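Local coordinates for ABC transporter, substrate-binding protein (Streptococcus pneumoniae, PDB 5G5Y) that binds short- and long-chain fructooligosaccharides, preferring tetrasaccharides and larger, and delivers them to an ABC importer of Streptococcus pneumoniae, at residues A[196-210]-A[287-301]. Numbering follows the deposited sequence.
Sequences FLFAAFGIGDNDDHL and VLAGPSGQKHVARTN
Two loops of the solute-binding fold, one leading into strand 210-212 and the other into strand 305-306, are joined at one end by an asparagine pair, N206 and N301, and at the other by packing on a 3-10 segment and the loop that follows it. N301 spends both N-H groups of its amide on the opposite loop: ND2 donates to L210 O at 2.9 Å, nearly straight, and to OD2 of D208 at 3.0 Å. The carboxylate of D208 lies within 8° of the N301 amide plane and receives that N-H on its anti lone pair. N206 sets its own amide 74° from that of N301 and sends ND2 to R299 O at 3.0 Å. With CG between the backbone N and the carbonyl carbon (chi1 59°), the N206 amide also folds back over its own type I turn, where OD1 takes the N-H of L210 and ND2 reaches L210 O. That carbonyl is thus gripped by both asparagines, while N301 OD1 accepts from the backbone N of Y422. Farther along, A199 CB lies 3.1 Å from H296 O, and A298 CB 3.3 Å from I203 O. The H296 ring brings its edge to the same I203 carbonyl, and water 5 bridges I203 O and NE2. P291 CD sits 3.4 Å from CE1 of F201, crossing that ring obliquely. The asparagine amides and the water thus tie two irregular loops together within one lobe of the two-lobed solute-binding fold, where I203 lies beside D219 and N224 of the second calcium site.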
ATOM      1  N   PHE A 196      -1.578   7.477 -13.245  1.00 13.72           N
ATOM      2  CA  PHE A 196      -2.262   6.335 -13.879  1.00 15.65           C
ATOM      3  C   PHE A 196      -2.445   6.461 -15.418  1.00 14.97           C
ATOM      4  O   PHE A 196      -2.314   5.472 -16.185  1.00 13.87           O
ATOM      5  CB  PHE A 196      -3.627   6.096 -13.186  1.00 16.42           C
ATOM      6  CG  PHE A 196      -4.425   5.007 -13.806  1.00 17.56           C
ATOM      7  CD1 PHE A 196      -4.118   3.670 -13.542  1.00 18.57           C
ATOM      8  CD2 PHE A 196      -5.414   5.304 -14.709  1.00 19.93           C
ATOM      9  CE1 PHE A 196      -4.818   2.642 -14.148  1.00 18.78           C
ATOM     10  CE2 PHE A 196      -6.119   4.275 -15.333  1.00 20.38           C
ATOM     11  CZ  PHE A 196      -5.814   2.947 -15.049  1.00 20.40           C
ATOM     12  N   LEU A 197      -2.724   7.670 -15.893  1.00 15.01           N
ATOM     13  CA  LEU A 197      -3.017   7.874 -17.322  1.00 16.20           C
ATOM     14  C   LEU A 197      -1.767   7.791 -18.202  1.00 15.94           C
ATOM     15  O   LEU A 197      -1.894   7.641 -19.415  1.00 16.46           O
ATOM     16  CB  LEU A 197      -3.694   9.230 -17.579  1.00 17.18           C
ATOM     17  CG  LEU A 197      -5.144   9.372 -17.066  1.00 19.36           C
ATOM     18  CD1 LEU A 197      -5.724  10.717 -17.493  1.00 21.11           C
ATOM     19  CD2 LEU A 197      -6.050   8.239 -17.541  1.00 19.34           C
ATOM     20  N   PHE A 198      -0.575   7.908 -17.624  1.00 14.26           N
ATOM     21  CA  PHE A 198       0.653   7.920 -18.441  1.00 14.95           C
ATOM     22  C   PHE A 198       0.851   6.655 -19.266  1.00 13.82           C
ATOM     23  O   PHE A 198       1.466   6.721 -20.344  1.00 13.32           O
ATOM     24  CB  PHE A 198       1.896   8.210 -17.579  1.00 14.92           C
ATOM     25  CG  PHE A 198       2.124   9.693 -17.345  1.00 16.85           C
ATOM     26  CD1 PHE A 198       1.046  10.597 -17.229  1.00 18.38           C
ATOM     27  CD2 PHE A 198       3.413  10.199 -17.266  1.00 19.46           C
ATOM     28  CE1 PHE A 198       1.271  11.961 -17.024  1.00 18.57           C
ATOM     29  CE2 PHE A 198       3.645  11.555 -17.062  1.00 19.56           C
ATOM     30  CZ  PHE A 198       2.572  12.439 -16.937  1.00 19.68           C
ATOM     31  N   ALA A 199       0.359   5.532 -18.751  1.00 13.18           N
ATOM     32  CA  ALA A 199       0.472   4.234 -19.399  1.00 12.79           C
ATOM     33  C   ALA A 199      -0.262   4.163 -20.748  1.00 13.64           C
ATOM     34  O   ALA A 199       0.093   3.339 -21.604  1.00 12.77           O
ATOM     35  CB  ALA A 199      -0.003   3.123 -18.461  1.00 13.50           C
ATOM     36  N   ALA A 200      -1.216   5.067 -20.967  1.00 14.25           N
ATOM     37  CA  ALA A 200      -1.779   5.239 -22.308  1.00 15.17           C
ATOM     38  C   ALA A 200      -0.743   5.573 -23.360  1.00 16.02           C
ATOM     39  O   ALA A 200      -1.002   5.310 -24.541  1.00 18.26           O
ATOM     40  CB  ALA A 200      -2.924   6.252 -22.313  1.00 16.52           C
ATOM     41  N   PHE A 201       0.432   6.076 -22.946  1.00 14.71           N
ATOM     42  CA  PHE A 201       1.495   6.484 -23.859  1.00 14.54           C
ATOM     43  C   PHE A 201       2.602   5.475 -23.917  1.00 14.60           C
ATOM     44  O   PHE A 201       3.657   5.707 -24.522  1.00 13.74           O
ATOM     45  CB  PHE A 201       1.983   7.896 -23.478  1.00 15.19           C
ATOM     46  CG  PHE A 201       0.883   8.911 -23.559  1.00 15.25           C
ATOM     47  CD1 PHE A 201       0.588   9.516 -24.772  1.00 16.48           C
ATOM     48  CD2 PHE A 201       0.052   9.151 -22.470  1.00 15.53           C
ATOM     49  CE1 PHE A 201      -0.502  10.384 -24.868  1.00 17.11           C
ATOM     50  CE2 PHE A 201      -1.040   9.995 -22.564  1.00 15.91           C
ATOM     51  CZ  PHE A 201      -1.292  10.642 -23.766  1.00 15.87           C
ATOM     52  N   GLY A 202       2.363   4.315 -23.307  1.00 13.93           N
ATOM     53  CA  GLY A 202       3.372   3.307 -23.193  1.00 13.84           C
ATOM     54  C   GLY A 202       4.100   3.411 -21.872  1.00 14.18           C
ATOM     55  O   GLY A 202       4.451   4.514 -21.430  1.00 14.89           O
ATOM     56  N   ILE A 203       4.300   2.244 -21.233  1.00 14.30           N
ATOM     57  CA  ILE A 203       5.135   2.101 -20.020  1.00 14.30           C
ATOM     58  C   ILE A 203       4.505   2.678 -18.758  1.00 12.75           C
ATOM     59  O   ILE A 203       4.302   1.958 -17.749  1.00 11.93           O
ATOM     60  CB  ILE A 203       6.567   2.648 -20.209  1.00 14.96           C
ATOM     61  CG1 ILE A 203       7.203   1.942 -21.404  1.00 17.09           C
ATOM     62  CG2 ILE A 203       7.385   2.390 -18.959  1.00 15.47           C
ATOM     63  CD1 ILE A 203       8.599   2.382 -21.772  1.00 19.44           C
ATOM     64  N   GLY A 204       4.260   3.980 -18.780  1.00 12.43           N
ATOM     65  CA  GLY A 204       3.551   4.622 -17.695  1.00 12.93           C
ATOM     66  C   GLY A 204       4.451   4.988 -16.534  1.00 13.24           C
ATOM     67  O   GLY A 204       5.655   5.201 -16.710  1.00 11.89           O
ATOM     68  N   ASP A 205       3.854   5.076 -15.356  1.00 14.23           N
ATOM     69  CA  ASP A 205       4.505   5.671 -14.184  1.00 14.08           C
ATOM     70  C   ASP A 205       3.915   5.120 -12.879  1.00 14.25           C
ATOM     71  O   ASP A 205       2.794   4.619 -12.845  1.00 15.33           O
ATOM     72  CB  ASP A 205       4.354   7.196 -14.238  1.00 14.14           C
ATOM     73  CG  ASP A 205       5.282   7.939 -13.268  1.00 15.36           C
ATOM     74  OD1 ASP A 205       6.386   7.401 -12.946  1.00 15.14           O
ATOM     75  OD2 ASP A 205       4.897   9.083 -12.834  1.00 14.66           O
ATOM     76  N   ASN A 206       4.667   5.233 -11.792  1.00 13.11           N
ATOM     77  CA  ASN A 206       4.113   4.935 -10.473  1.00 12.84           C
ATOM     78  C   ASN A 206       4.850   5.771  -9.444  1.00 13.77           C
ATOM     79  O   ASN A 206       5.770   6.509  -9.821  1.00 13.03           O
ATOM     80  CB  ASN A 206       4.166   3.443 -10.177  1.00 12.09           C
ATOM     81  CG  ASN A 206       5.567   2.872 -10.219  1.00 12.36           C
ATOM     82  OD1 ASN A 206       6.535   3.498  -9.759  1.00 12.81           O
ATOM     83  ND2 ASN A 206       5.687   1.648 -10.717  1.00 12.83           N
ATOM     84  N   ASP A 207       4.461   5.665  -8.177  1.00 13.84           N
ATOM     85  CA  ASP A 207       5.035   6.548  -7.133  1.00 15.08           C
ATOM     86  C   ASP A 207       6.522   6.332  -6.908  1.00 15.41           C
ATOM     87  O   ASP A 207       7.162   7.212  -6.370  1.00 14.99           O
ATOM     88  CB  ASP A 207       4.241   6.432  -5.823  1.00 17.00           C
ATOM     89  CG  ASP A 207       2.880   7.105  -5.903  1.00 18.71           C
ATOM     90  OD1 ASP A 207       2.642   7.879  -6.874  1.00 20.44           O
ATOM     91  OD2 ASP A 207       2.035   6.881  -5.000  1.00 20.66           O
ATOM     92  N   ASP A 208       7.063   5.172  -7.281  1.00 13.82           N
ATOM     93  CA  ASP A 208       8.524   4.933  -7.237  1.00 14.94           C
ATOM     94  C   ASP A 208       9.250   5.344  -8.531  1.00 13.97           C
ATOM     95  O   ASP A 208      10.470   5.275  -8.596  1.00 13.27           O
ATOM     96  CB  ASP A 208       8.819   3.452  -7.032  1.00 15.37           C
ATOM     97  CG  ASP A 208       8.242   2.910  -5.733  1.00 17.99           C
ATOM     98  OD1 ASP A 208       8.410   3.543  -4.682  1.00 18.61           O
ATOM     99  OD2 ASP A 208       7.599   1.839  -5.760  1.00 20.76           O
ATOM    100  N   HIS A 209       8.492   5.738  -9.561  1.00 13.53           N
ATOM    101  CA  HIS A 209       9.003   5.946 -10.919  1.00 13.17           C
ATOM    102  C   HIS A 209       9.851   4.768 -11.392  1.00 12.87           C
ATOM    103  O   HIS A 209      10.878   4.957 -12.048  1.00 11.55           O
ATOM    104  CB  HIS A 209       9.782   7.248 -11.044  1.00 13.43           C
ATOM    105  CG  HIS A 209       9.066   8.436 -10.492  1.00 13.40           C
ATOM    106  ND1 HIS A 209       7.827   8.833 -10.944  1.00 14.15           N
ATOM    107  CD2 HIS A 209       9.400   9.298  -9.505  1.00 14.38           C
ATOM    108  CE1 HIS A 209       7.406   9.857 -10.222  1.00 15.12           C
ATOM    109  NE2 HIS A 209       8.348  10.170  -9.359  1.00 14.72           N
ATOM    110  N   LEU A 210       9.444   3.565 -11.014  1.00 13.04           N
ATOM    111  CA  LEU A 210      10.229   2.379 -11.323  1.00 14.53           C
ATOM    112  C   LEU A 210       9.340   1.199 -11.673  1.00 13.23           C
ATOM    113  O   LEU A 210       8.533   0.757 -10.847  1.00 12.38           O
ATOM    114  CB  LEU A 210      11.112   2.033 -10.138  1.00 16.71           C
ATOM    115  CG  LEU A 210      12.289   1.126 -10.420  1.00 20.84           C
ATOM    116  CD1 LEU A 210      13.410   1.903 -11.095  1.00 22.69           C
ATOM    117  CD2 LEU A 210      12.795   0.553  -9.100  1.00 23.36           C
ATOM    118  N   VAL A 287      -9.602   1.792 -19.162  1.00 16.36           N
ATOM    119  CA  VAL A 287      -8.254   2.031 -19.668  1.00 16.81           C
ATOM    120  C   VAL A 287      -8.369   2.627 -21.087  1.00 17.80           C
ATOM    121  O   VAL A 287      -9.099   2.089 -21.948  1.00 17.94           O
ATOM    122  CB  VAL A 287      -7.431   0.742 -19.657  1.00 16.36           C
ATOM    123  CG1 VAL A 287      -6.099   0.917 -20.399  1.00 16.38           C
ATOM    124  CG2 VAL A 287      -7.225   0.329 -18.215  1.00 16.37           C
ATOM    125  N   LEU A 288      -7.687   3.740 -21.307  1.00 17.34           N
ATOM    126  CA  LEU A 288      -7.753   4.472 -22.591  1.00 17.69           C
ATOM    127  C   LEU A 288      -6.594   4.120 -23.505  1.00 18.45           C
ATOM    128  O   LEU A 288      -5.455   3.986 -23.064  1.00 17.17           O
ATOM    129  CB  LEU A 288      -7.702   5.954 -22.316  1.00 17.78           C
ATOM    130  CG  LEU A 288      -8.776   6.454 -21.359  1.00 18.61           C
ATOM    131  CD1 LEU A 288      -8.617   7.946 -21.110  1.00 19.82           C
ATOM    132  CD2 LEU A 288     -10.165   6.205 -21.915  1.00 19.57           C
ATOM    133  N   ALA A 289      -6.866   4.021 -24.788  1.00 18.26           N
ATOM    134  CA  ALA A 289      -5.793   3.861 -25.752  1.00 17.93           C
ATOM    135  C   ALA A 289      -5.212   5.225 -26.011  1.00 18.46           C
ATOM    136  O   ALA A 289      -5.946   6.221 -26.139  1.00 18.23           O
ATOM    137  CB  ALA A 289      -6.315   3.234 -27.028  1.00 18.59           C
ATOM    138  N   GLY A 290      -3.890   5.290 -26.071  1.00 18.11           N
ATOM    139  CA  GLY A 290      -3.208   6.519 -26.409  1.00 18.33           C
ATOM    140  C   GLY A 290      -3.155   6.710 -27.910  1.00 19.67           C
ATOM    141  O   GLY A 290      -3.760   5.932 -28.673  1.00 19.20           O
ATOM    142  N   PRO A 291      -2.400   7.717 -28.361  1.00 21.30           N
ATOM    143  CA  PRO A 291      -2.233   7.975 -29.825  1.00 23.25           C
ATOM    144  C   PRO A 291      -1.781   6.763 -30.643  1.00 23.06           C
ATOM    145  O   PRO A 291      -2.175   6.637 -31.807  1.00 22.85           O
ATOM    146  CB  PRO A 291      -1.190   9.091 -29.866  1.00 23.41           C
ATOM    147  CG  PRO A 291      -1.459   9.852 -28.593  1.00 24.44           C
ATOM    148  CD  PRO A 291      -1.792   8.787 -27.557  1.00 22.16           C
ATOM    149  N   SER A 292      -1.030   5.845 -30.018  1.00 21.59           N
ATOM    150  CA  SER A 292      -0.600   4.589 -30.670  1.00 21.90           C
ATOM    151  C   SER A 292      -1.744   3.622 -30.996  1.00 20.71           C
ATOM    152  O   SER A 292      -1.547   2.668 -31.741  1.00 20.71           O
ATOM    153  CB  SER A 292       0.359   3.835 -29.751  1.00 22.92           C
ATOM    154  OG  SER A 292      -0.368   3.317 -28.633  1.00 21.56           O
ATOM    155  N   GLY A 293      -2.913   3.819 -30.384  1.00 19.60           N
ATOM    156  CA  GLY A 293      -3.977   2.845 -30.433  1.00 18.74           C
ATOM    157  C   GLY A 293      -3.878   1.751 -29.357  1.00 18.47           C
ATOM    158  O   GLY A 293      -4.767   0.889 -29.267  1.00 18.02           O
ATOM    159  N   GLN A 294      -2.837   1.771 -28.530  1.00 16.91           N
ATOM    160  CA  GLN A 294      -2.586   0.658 -27.587  1.00 17.38           C
ATOM    161  C   GLN A 294      -2.877   1.059 -26.132  1.00 15.76           C
ATOM    162  O   GLN A 294      -2.797   2.235 -25.762  1.00 14.63           O
ATOM    163  CB  GLN A 294      -1.145   0.161 -27.718  1.00 18.88           C
ATOM    164  CG  GLN A 294      -0.662  -0.102 -29.153  1.00 19.98           C
ATOM    165  CD  GLN A 294      -1.653  -0.911 -29.962  1.00 20.86           C
ATOM    166  OE1 GLN A 294      -2.069  -1.989 -29.540  1.00 19.99           O
ATOM    167  NE2 GLN A 294      -2.108  -0.353 -31.079  1.00 20.78           N
ATOM    168  N   LYS A 295      -3.173   0.050 -25.317  1.00 14.81           N
ATOM    169  CA  LYS A 295      -3.591   0.214 -23.929  1.00 16.11           C
ATOM    170  C   LYS A 295      -2.595  -0.484 -23.006  1.00 15.09           C
ATOM    171  O   LYS A 295      -2.030  -1.548 -23.353  1.00 13.65           O
ATOM    172  CB  LYS A 295      -4.948  -0.414 -23.695  1.00 17.60           C
ATOM    173  CG  LYS A 295      -6.093   0.285 -24.389  1.00 20.26           C
ATOM    174  CD  LYS A 295      -7.333  -0.529 -24.172  1.00 23.11           C
ATOM    175  CE  LYS A 295      -8.502  -0.067 -24.996  1.00 28.17           C
ATOM    176  NZ  LYS A 295      -9.730  -0.774 -24.520  1.00 30.13           N
ATOM    177  N   HIS A 296      -2.384   0.115 -21.852  1.00 13.81           N
ATOM    178  CA  HIS A 296      -1.420  -0.412 -20.872  1.00 13.21           C
ATOM    179  C   HIS A 296      -1.788   0.108 -19.500  1.00 12.21           C
ATOM    180  O   HIS A 296      -2.293   1.222 -19.358  1.00 12.14           O
ATOM    181  CB  HIS A 296       0.022  -0.001 -21.222  1.00 13.59           C
ATOM    182  CG  HIS A 296       1.062  -0.663 -20.385  1.00 13.77           C
ATOM    183  ND1 HIS A 296       1.277  -2.020 -20.434  1.00 14.64           N
ATOM    184  CD2 HIS A 296       1.934  -0.174 -19.460  1.00 14.12           C
ATOM    185  CE1 HIS A 296       2.269  -2.343 -19.621  1.00 15.06           C
ATOM    186  NE2 HIS A 296       2.662  -1.243 -18.988  1.00 14.79           N
ATOM    187  N   VAL A 297      -1.550  -0.717 -18.486  1.00 11.91           N
ATOM    188  CA  VAL A 297      -1.547  -0.309 -17.089  1.00 11.89           C
ATOM    189  C   VAL A 297      -0.183  -0.631 -16.491  1.00 11.76           C
ATOM    190  O   VAL A 297       0.267  -1.797 -16.545  1.00 11.41           O
ATOM    191  CB  VAL A 297      -2.636  -1.045 -16.296  1.00 11.79           C
ATOM    192  CG1 VAL A 297      -2.592  -0.680 -14.827  1.00 12.52           C
ATOM    193  CG2 VAL A 297      -4.008  -0.685 -16.863  1.00 12.56           C
ATOM    194  N   ALA A 298       0.442   0.387 -15.899  1.00 11.52           N
ATOM    195  CA  ALA A 298       1.714   0.215 -15.199  1.00 11.67           C
ATOM    196  C   ALA A 298       1.370  -0.336 -13.814  1.00 11.87           C
ATOM    197  O   ALA A 298       0.417   0.118 -13.142  1.00 13.18           O
ATOM    198  CB  ALA A 298       2.430   1.510 -15.077  1.00 11.56           C
ATOM    199  N   ARG A 299       2.104  -1.360 -13.403  1.00 12.02           N
ATOM    200  CA  ARG A 299       1.923  -1.893 -12.057  1.00 12.03           C
ATOM    201  C   ARG A 299       2.655  -1.011 -11.061  1.00 11.95           C
ATOM    202  O   ARG A 299       3.799  -0.563 -11.315  1.00 12.00           O
ATOM    203  CB  ARG A 299       2.463  -3.289 -11.991  1.00 12.81           C
ATOM    204  CG  ARG A 299       1.681  -4.225 -12.840  1.00 13.35           C
ATOM    205  CD  ARG A 299       2.319  -5.602 -12.889  1.00 13.57           C
ATOM    206  NE  ARG A 299       2.248  -6.255 -11.598  1.00 12.39           N
ATOM    207  CZ  ARG A 299       2.725  -7.467 -11.318  1.00 12.44           C
ATOM    208  NH1 ARG A 299       3.364  -8.236 -12.215  1.00 12.12           N
ATOM    209  NH2 ARG A 299       2.563  -7.931 -10.081  1.00 12.69           N
ATOM    210  N   THR A 300       2.008  -0.729  -9.942  1.00 11.44           N
ATOM    211  CA  THR A 300       2.735  -0.138  -8.804  1.00 12.31           C
ATOM    212  C   THR A 300       3.650  -1.229  -8.224  1.00 12.32           C
ATOM    213  O   THR A 300       3.553  -2.401  -8.629  1.00 11.60           O
ATOM    214  CB  THR A 300       1.823   0.298  -7.613  1.00 12.84           C
ATOM    215  OG1 THR A 300       1.303  -0.868  -6.949  1.00 13.86           O
ATOM    216  CG2 THR A 300       0.707   1.197  -8.078  1.00 13.89           C
ATOM    217  N   ASN A 301       4.489  -0.825  -7.257  1.00 12.67           N
ATOM    218  CA  ASN A 301       5.279  -1.765  -6.492  1.00 13.29           C
ATOM    219  C   ASN A 301       4.711  -2.018  -5.088  1.00 13.48           C
ATOM    220  O   ASN A 301       5.366  -2.620  -4.249  1.00 14.19           O
ATOM    221  CB  ASN A 301       6.742  -1.335  -6.464  1.00 12.83           C
ATOM    222  CG  ASN A 301       7.297  -1.120  -7.853  1.00 12.78           C
ATOM    223  OD1 ASN A 301       7.139  -1.990  -8.727  1.00 12.26           O
ATOM    224  ND2 ASN A 301       7.885   0.029  -8.097  1.00 11.63           N
TER
HETATM  225  O   HOH W   1      -0.993   2.987 -15.278  1.00 13.53           O
HETATM  226  O   HOH W   2      -3.599   3.637 -18.346  1.00 25.04           O
HETATM  227  O   HOH W   3      -0.431   2.180 -24.083  1.00 12.84           O
HETATM  228  O   HOH W   4       0.284   6.332 -27.461  1.00 22.39           O
HETATM  229  O   HOH W   5       4.994  -0.678 -17.159  1.00 10.84           O
HETATM  230  O   HOH W   6       4.854   1.978  -6.747  1.00 12.32           O